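Local coordinates for protein enolase from the environmental genome shotgun sequencing of the Sargasso Sea (PDB 2QGY) that is of unknown function but belongs to the enolase superfamily and binds magnesium, so it probably abstracts a proton next to a carboxylate in some acid substrate, at residues D45-W50 against W113-K118; P222-E227 against K247-E252. One frame throughout, in Å; residues are numbered along the deposited sequence.

Contact 1 (D45-W50 against W113-K118); sequences DGIEGW and WDISGK
G49 and I115 meet where the edge strand 48-53 of the four-stranded antiparallel sheet lies over helix 99-120, in the alpha+beta N-terminal domain of the mandelate racemase/muconate lactonizing enzyme family. The tight part is here: the axes of strand 48-50 and helix 113-118 come within 6.5 Å, and I115 CG1 presses on G49 CA at 3.5 Å, against a residue with no side chain to hold the helix off. I115 also packs on I41 and T43 of the next strand. Toward the turn the fit relaxes. I47 meets the helix through one branch, CG2, which stands 3.8 Å from I115 CG2 and also touches K118 CB; I47 and K118 are partly exposed, as is E48, whose OE2 forms a salt bridge with K40. On this outer side K118 extends beyond CG from beside I47 toward the W50 end of the strand, and NZ meets E48 O at 2.7 Å from above the carbonyl plane. The same NZ forms a salt bridge with D114 OD2, one helical turn earlier. D114 is buried; OD1 takes the amide of L360, while OD2 offers its anti lone pair to W50 N at 2.9 Å, and K118 NZ comes to it from above the carboxylate plane, 3.0 Å away.

Contact 2 (P222-E227 against K247-E252); sequences PYWIEE and KVVTGE. With MG (magnesium ion), chain C.
E226 and E252 turn their carboxylates to one magnesium ion from the C-terminal ends of two adjacent parallel strands, as in the TIM-barrel active sites of the enolase superfamily. The two side chains cross at about a right angle, with carboxylate planes 64° apart. Each gives one oxygen to the metal, E226 OE2 at 2.0 Å and E252 OE1 at 1.9 Å. D200 and three waters complete six ligands. The ion draws these two oxygens to 2.7 Å of each other, a spacing its charge presumably makes tolerable. E226 reaches it with an extended chain, CG anti to the backbone N (chi1 176°), and its other oxygen, OE1, is held by K169 and by W224 NE1, which probably fixes the carboxylate's rotation. E227 meets E252 differently: their carboxylates stack, planes 15° apart, with E227 OE1 3.4 Å from E252 CD. Metal-bound water 4 donates to E227 OE1, making E227 a second-shell residue, while waters 2 and 3 tie its OE2 to G251 N and T250 OG1. Farther from the metal, V249 lays CG2 over one face of the W224 indole, a CH-pi contact 3.4 Å from the five-membered ring's centroid. The backbones pair through I225 N to K247 O, V249 N to I225 O and E227 N to V249 O, the last nearly straight. Strands 224-226 and 248-250 form a beta-alpha-beta unit with helix 234-243, which packs on V248 and T250 through L237; strand 197-200 flanks the pair beside 224-226, and strand 271-272 beside 248-250.

The two contacts lie on opposite sides of the chain's centre, their centres about 35 Å apart, and share no helix or strand. Contact 1 is partly buried and joins a sheet edge to a helix of the N-terminal domain; contact 2 is largely buried and joins neighbouring strands of the C-terminal barrel. Both place acidic groups in buried surroundings, but balance them differently. In contact 1 a single aspartate oxygen is shared by a lysine and a backbone amide, a structural link far from the metal. In contact 2 three glutamates gather, with a magnesium ion and a lysine from another strand that probably offset part of their charge, and waters that hydrogen-bond to them. Sheet hydrogen bonding joins the segments only in contact 2.

Contact 1 (D45-W50 against W113-K118)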
loop_
_atom_site.group_PDB
_atom_site.type_symbol
_atom_site.label_atom_id
_atom_site.label_comp_id
_atom_site.label_asym_id
_atom_site.label_seq_id
_atom_site.Cartn_x
_atom_site.Cartn_y
_atom_site.Cartn_z
ATOM N N ASP A 45 9.823 -28.203 -14.280
ATOM C CA ASP A 45 9.447 -29.023 -15.434
ATOM C C ASP A 45 9.535 -28.296 -16.781
ATOM O O ASP A 45 9.228 -28.862 -17.830
ATOM C CB ASP A 45 8.064 -29.637 -15.213
ATOM C CG ASP A 45 8.031 -30.584 -14.013
ATOM O OD1 ASP A 45 9.073 -31.189 -13.688
ATOM O OD2 ASP A 45 6.954 -30.723 -13.389
ATOM N N GLY A 46 9.964 -27.036 -16.750
ATOM C CA GLY A 46 10.262 -26.296 -17.973
ATOM C C GLY A 46 9.107 -25.500 -18.546
ATOM O O GLY A 46 9.167 -25.043 -19.689
ATOM N N ILE A 47 8.039 -25.353 -17.767
ATOM C CA ILE A 47 6.883 -24.579 -18.204
ATOM C C ILE A 47 7.149 -23.106 -17.880
ATOM O O ILE A 47 7.602 -22.771 -16.779
ATOM C CB ILE A 47 5.560 -25.071 -17.524
ATOM C CG1 ILE A 47 5.432 -26.612 -17.621
ATOM C CG2 ILE A 47 4.342 -24.351 -18.119
ATOM C CD1 ILE A 47 5.284 -27.128 -19.066
ATOM N N GLU A 48 6.866 -22.248 -18.852
ATOM C CA GLU A 48 7.106 -20.815 -18.748
ATOM C C GLU A 48 5.797 -20.093 -18.495
ATOM O O GLU A 48 4.781 -20.378 -19.149
ATOM C CB GLU A 48 7.702 -20.276 -20.050
ATOM C CG GLU A 48 9.078 -20.793 -20.379
ATOM C CD GLU A 48 9.703 -20.070 -21.576
ATOM O OE1 GLU A 48 8.954 -19.602 -22.464
ATOM O OE2 GLU A 48 10.948 -19.981 -21.638
ATOM N N GLY A 49 5.816 -19.169 -17.543
ATOM C CA GLY A 49 4.635 -18.326 -17.315
ATOM C C GLY A 49 5.011 -16.860 -17.303
ATOM O O GLY A 49 6.001 -16.476 -16.685
ATOM N N TRP A 50 4.155 -16.045 -17.907
ATOM C CA TRP A 50 4.371 -14.608 -18.005
ATOM C C TRP A 50 3.415 -13.837 -17.095
ATOM O O TRP A 50 2.222 -14.168 -17.020
ATOM C CB TRP A 50 4.146 -14.149 -19.433
ATOM C CG TRP A 50 5.196 -14.617 -20.370
ATOM C CD1 TRP A 50 5.208 -15.784 -21.085
ATOM C CD2 TRP A 50 6.383 -13.909 -20.720
ATOM N NE1 TRP A 50 6.356 -15.854 -21.854
ATOM C CE2 TRP A 50 7.091 -14.713 -21.649
ATOM C CE3 TRP A 50 6.928 -12.669 -20.329
ATOM C CZ2 TRP A 50 8.323 -14.306 -22.212
ATOM C CZ3 TRP A 50 8.154 -12.262 -20.875
ATOM C CH2 TRP A 50 8.846 -13.093 -21.804
ATOM N N TRP A 113 -0.961 -18.531 -13.253
ATOM C CA TRP A 113 -2.154 -18.807 -14.052
ATOM C C TRP A 113 -1.793 -19.190 -15.484
ATOM O O TRP A 113 -2.436 -20.084 -16.059
ATOM C CB TRP A 113 -3.124 -17.621 -14.084
ATOM C CG TRP A 113 -4.008 -17.540 -12.864
ATOM C CD1 TRP A 113 -3.872 -16.677 -11.817
ATOM C CD2 TRP A 113 -5.159 -18.358 -12.560
ATOM N NE1 TRP A 113 -4.870 -16.890 -10.881
ATOM C CE2 TRP A 113 -5.668 -17.914 -11.309
ATOM C CE3 TRP A 113 -5.812 -19.405 -13.221
ATOM C CZ2 TRP A 113 -6.783 -18.495 -10.704
ATOM C CZ3 TRP A 113 -6.925 -19.985 -12.613
ATOM C CH2 TRP A 113 -7.401 -19.524 -11.373
ATOM N N ASP A 114 -0.806 -18.507 -16.055
ATOM C CA ASP A 114 -0.352 -18.783 -17.422
ATOM C C ASP A 114 0.167 -20.231 -17.440
ATOM O O ASP A 114 -0.194 -21.050 -18.319
ATOM C CB ASP A 114 0.780 -17.795 -17.774
ATOM C CG ASP A 114 1.172 -17.827 -19.268
ATOM O OD1 ASP A 114 0.333 -18.207 -20.114
ATOM O OD2 ASP A 114 2.307 -17.431 -19.603
ATOM N N ILE A 115 1.018 -20.529 -16.470
ATOM C CA ILE A 115 1.611 -21.888 -16.307
ATOM C C ILE A 115 0.484 -22.916 -16.175
ATOM O O ILE A 115 0.455 -23.919 -16.904
ATOM C CB ILE A 115 2.572 -21.947 -15.106
ATOM C CG1 ILE A 115 3.853 -21.184 -15.474
ATOM C CG2 ILE A 115 2.900 -23.450 -14.683
ATOM C CD1 ILE A 115 4.719 -20.731 -14.287
ATOM N N SER A 116 -0.451 -22.649 -15.275
ATOM C CA SER A 116 -1.607 -23.543 -15.059
ATOM C C SER A 116 -2.407 -23.792 -16.331
ATOM O O SER A 116 -2.820 -24.938 -16.610
ATOM C CB SER A 116 -2.491 -23.018 -13.923
ATOM O OG SER A 116 -1.738 -23.101 -12.725
ATOM N N GLY A 117 -2.610 -22.740 -17.106
ATOM C CA GLY A 117 -3.247 -22.856 -18.422
ATOM C C GLY A 117 -2.459 -23.763 -19.362
ATOM O O GLY A 117 -3.044 -24.582 -20.103
ATOM N N LYS A 118 -1.139 -23.601 -19.352
ATOM C CA LYS A 118 -0.261 -24.419 -20.187
ATOM C C LYS A 118 -0.242 -25.878 -19.763
ATOM O O LYS A 118 -0.152 -26.760 -20.614
ATOM C CB LYS A 118 1.166 -23.850 -20.233
ATOM C CG LYS A 118 1.247 -22.604 -21.124
ATOM C CD LYS A 118 2.575 -21.859 -21.006
ATOM C CE LYS A 118 2.472 -20.518 -21.737
ATOM N NZ LYS A 118 3.560 -19.517 -21.436
#

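Contact 2 (P222-E227 against K247-E252)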
loop_
_atom_site.group_PDB
_atom_site.type_symbol
_atom_site.label_atom_id
_atom_site.label_comp_id
_atom_site.label_asym_id
_atom_site.label_seq_id
_atom_site.Cartn_x
_atom_site.Cartn_y
_atom_site.Cartn_z
ATOM N N PRO A 222 -22.585 11.677 -20.002
ATOM C CA PRO A 222 -21.399 10.828 -19.828
ATOM C C PRO A 222 -21.753 9.385 -19.452
ATOM O O PRO A 222 -22.694 9.125 -18.695
ATOM C CB PRO A 222 -20.614 11.515 -18.705
ATOM C CG PRO A 222 -21.550 12.434 -18.042
ATOM C CD PRO A 222 -22.654 12.767 -19.021
ATOM N N TYR A 223 -21.005 8.451 -19.996
ATOM C CA TYR A 223 -21.252 7.054 -19.730
ATOM C C TYR A 223 -20.917 6.707 -18.279
ATOM O O TYR A 223 -21.608 5.874 -17.655
ATOM C CB TYR A 223 -20.454 6.198 -20.714
ATOM C CG TYR A 223 -20.809 4.736 -20.673
ATOM C CD1 TYR A 223 -21.888 4.241 -21.412
ATOM C CD2 TYR A 223 -20.051 3.840 -19.921
ATOM C CE1 TYR A 223 -22.231 2.893 -21.363
ATOM C CE2 TYR A 223 -20.362 2.494 -19.873
ATOM C CZ TYR A 223 -21.451 2.014 -20.596
ATOM O OH TYR A 223 -21.757 0.668 -20.523
ATOM N N TRP A 224 -19.826 7.291 -17.782
ATOM C CA TRP A 224 -19.475 7.156 -16.356
ATOM C C TRP A 224 -18.570 8.262 -15.919
ATOM O O TRP A 224 -18.023 8.974 -16.753
ATOM C CB TRP A 224 -18.899 5.771 -16.020
ATOM C CG TRP A 224 -17.459 5.429 -16.401
ATOM C CD1 TRP A 224 -16.306 6.153 -16.160
ATOM C CD2 TRP A 224 -17.041 4.196 -16.974
ATOM N NE1 TRP A 224 -15.205 5.432 -16.594
ATOM C CE2 TRP A 224 -15.634 4.243 -17.114
ATOM C CE3 TRP A 224 -17.731 3.054 -17.403
ATOM C CZ2 TRP A 224 -14.902 3.175 -17.656
ATOM C CZ3 TRP A 224 -17.001 1.992 -17.950
ATOM C CH2 TRP A 224 -15.599 2.067 -18.060
ATOM N N ILE A 225 -18.443 8.420 -14.604
ATOM C CA ILE A 225 -17.635 9.456 -14.003
ATOM C C ILE A 225 -16.658 8.706 -13.111
ATOM O O ILE A 225 -17.069 8.041 -12.150
ATOM C CB ILE A 225 -18.495 10.409 -13.101
ATOM C CG1 ILE A 225 -19.513 11.197 -13.943
ATOM C CG2 ILE A 225 -17.588 11.412 -12.345
ATOM C CD1 ILE A 225 -18.917 12.030 -15.048
ATOM N N GLU A 226 -15.378 8.832 -13.422
ATOM C CA GLU A 226 -14.367 8.025 -12.775
ATOM C C GLU A 226 -13.559 8.867 -11.785
ATOM O O GLU A 226 -13.171 10.006 -12.083
ATOM C CB GLU A 226 -13.483 7.417 -13.867
ATOM C CG GLU A 226 -12.338 6.624 -13.343
ATOM C CD GLU A 226 -11.632 5.842 -14.456
ATOM O OE1 GLU A 226 -12.296 5.385 -15.422
ATOM O OE2 GLU A 226 -10.421 5.654 -14.319
ATOM N N GLU A 227 -13.371 8.311 -10.576
ATOM C CA GLU A 227 -12.607 8.953 -9.516
ATOM C C GLU A 227 -12.974 10.440 -9.286
ATOM O O GLU A 227 -12.104 11.293 -9.259
ATOM C CB GLU A 227 -11.111 8.801 -9.768
ATOM C CG GLU A 227 -10.639 7.354 -9.722
ATOM C CD GLU A 227 -9.301 7.268 -9.068
ATOM O OE1 GLU A 227 -8.329 7.634 -9.763
ATOM O OE2 GLU A 227 -9.229 6.907 -7.849
ATOM N N LYS A 247 -23.159 7.163 -13.481
ATOM C CA LYS A 247 -22.438 6.036 -12.890
ATOM C C LYS A 247 -21.083 6.445 -12.316
ATOM O O LYS A 247 -20.302 7.115 -13.001
ATOM C CB LYS A 247 -22.240 4.946 -13.914
ATOM C CG LYS A 247 -23.558 4.304 -14.343
ATOM C CD LYS A 247 -23.330 3.295 -15.449
ATOM C CE LYS A 247 -24.682 2.842 -16.035
ATOM N NZ LYS A 247 -25.627 2.402 -14.980
ATOM N N VAL A 248 -20.804 6.026 -11.077
ATOM C CA VAL A 248 -19.550 6.369 -10.404
ATOM C C VAL A 248 -18.578 5.148 -10.449
ATOM O O VAL A 248 -18.964 4.015 -10.160
ATOM C CB VAL A 248 -19.803 6.888 -8.943
ATOM C CG1 VAL A 248 -18.504 7.080 -8.131
ATOM C CG2 VAL A 248 -20.620 8.214 -8.939
ATOM N N VAL A 249 -17.329 5.415 -10.815
ATOM C CA VAL A 249 -16.306 4.382 -10.949
ATOM C C VAL A 249 -15.167 4.670 -9.954
ATOM O O VAL A 249 -14.709 5.789 -9.874
ATOM C CB VAL A 249 -15.703 4.366 -12.367
ATOM C CG1 VAL A 249 -14.691 3.172 -12.489
ATOM C CG2 VAL A 249 -16.815 4.148 -13.432
ATOM N N THR A 250 -14.701 3.662 -9.222
ATOM C CA THR A 250 -13.561 3.869 -8.312
ATOM C C THR A 250 -12.837 2.540 -8.200
ATOM O O THR A 250 -13.428 1.521 -8.520
ATOM C CB THR A 250 -14.004 4.346 -6.884
ATOM O OG1 THR A 250 -12.842 4.695 -6.088
ATOM C CG2 THR A 250 -14.807 3.294 -6.166
ATOM N N GLY A 251 -11.578 2.560 -7.753
ATOM C CA GLY A 251 -10.929 1.297 -7.408
ATOM C C GLY A 251 -9.513 1.196 -7.947
ATOM O O GLY A 251 -8.704 0.495 -7.372
ATOM N N GLU A 252 -9.222 1.904 -9.031
ATOM C CA GLU A 252 -7.900 1.812 -9.675
ATOM C C GLU A 252 -6.699 2.039 -8.757
ATOM O O GLU A 252 -5.639 1.462 -8.981
ATOM C CB GLU A 252 -7.837 2.742 -10.880
ATOM C CG GLU A 252 -7.837 4.203 -10.575
ATOM C CD GLU A 252 -7.501 5.018 -11.818
ATOM O OE1 GLU A 252 -8.392 5.128 -12.661
ATOM O OE2 GLU A 252 -6.352 5.483 -11.982
HETATM MG MG MG C . -8.665 6.592 -13.919
HETATM O O HOH W 1 -23.863 7.793 -16.195
HETATM O O HOH W 2 -9.381 4.348 -7.048
HETATM O O HOH W 3 -11.869 7.180 -6.588
HETATM O O HOH W 4 -8.955 7.877 -12.331
HETATM O O HOH W 5 -6.794 7.325 -13.825
HETATM O O HOH W 6 -7.912 5.816 -15.760
#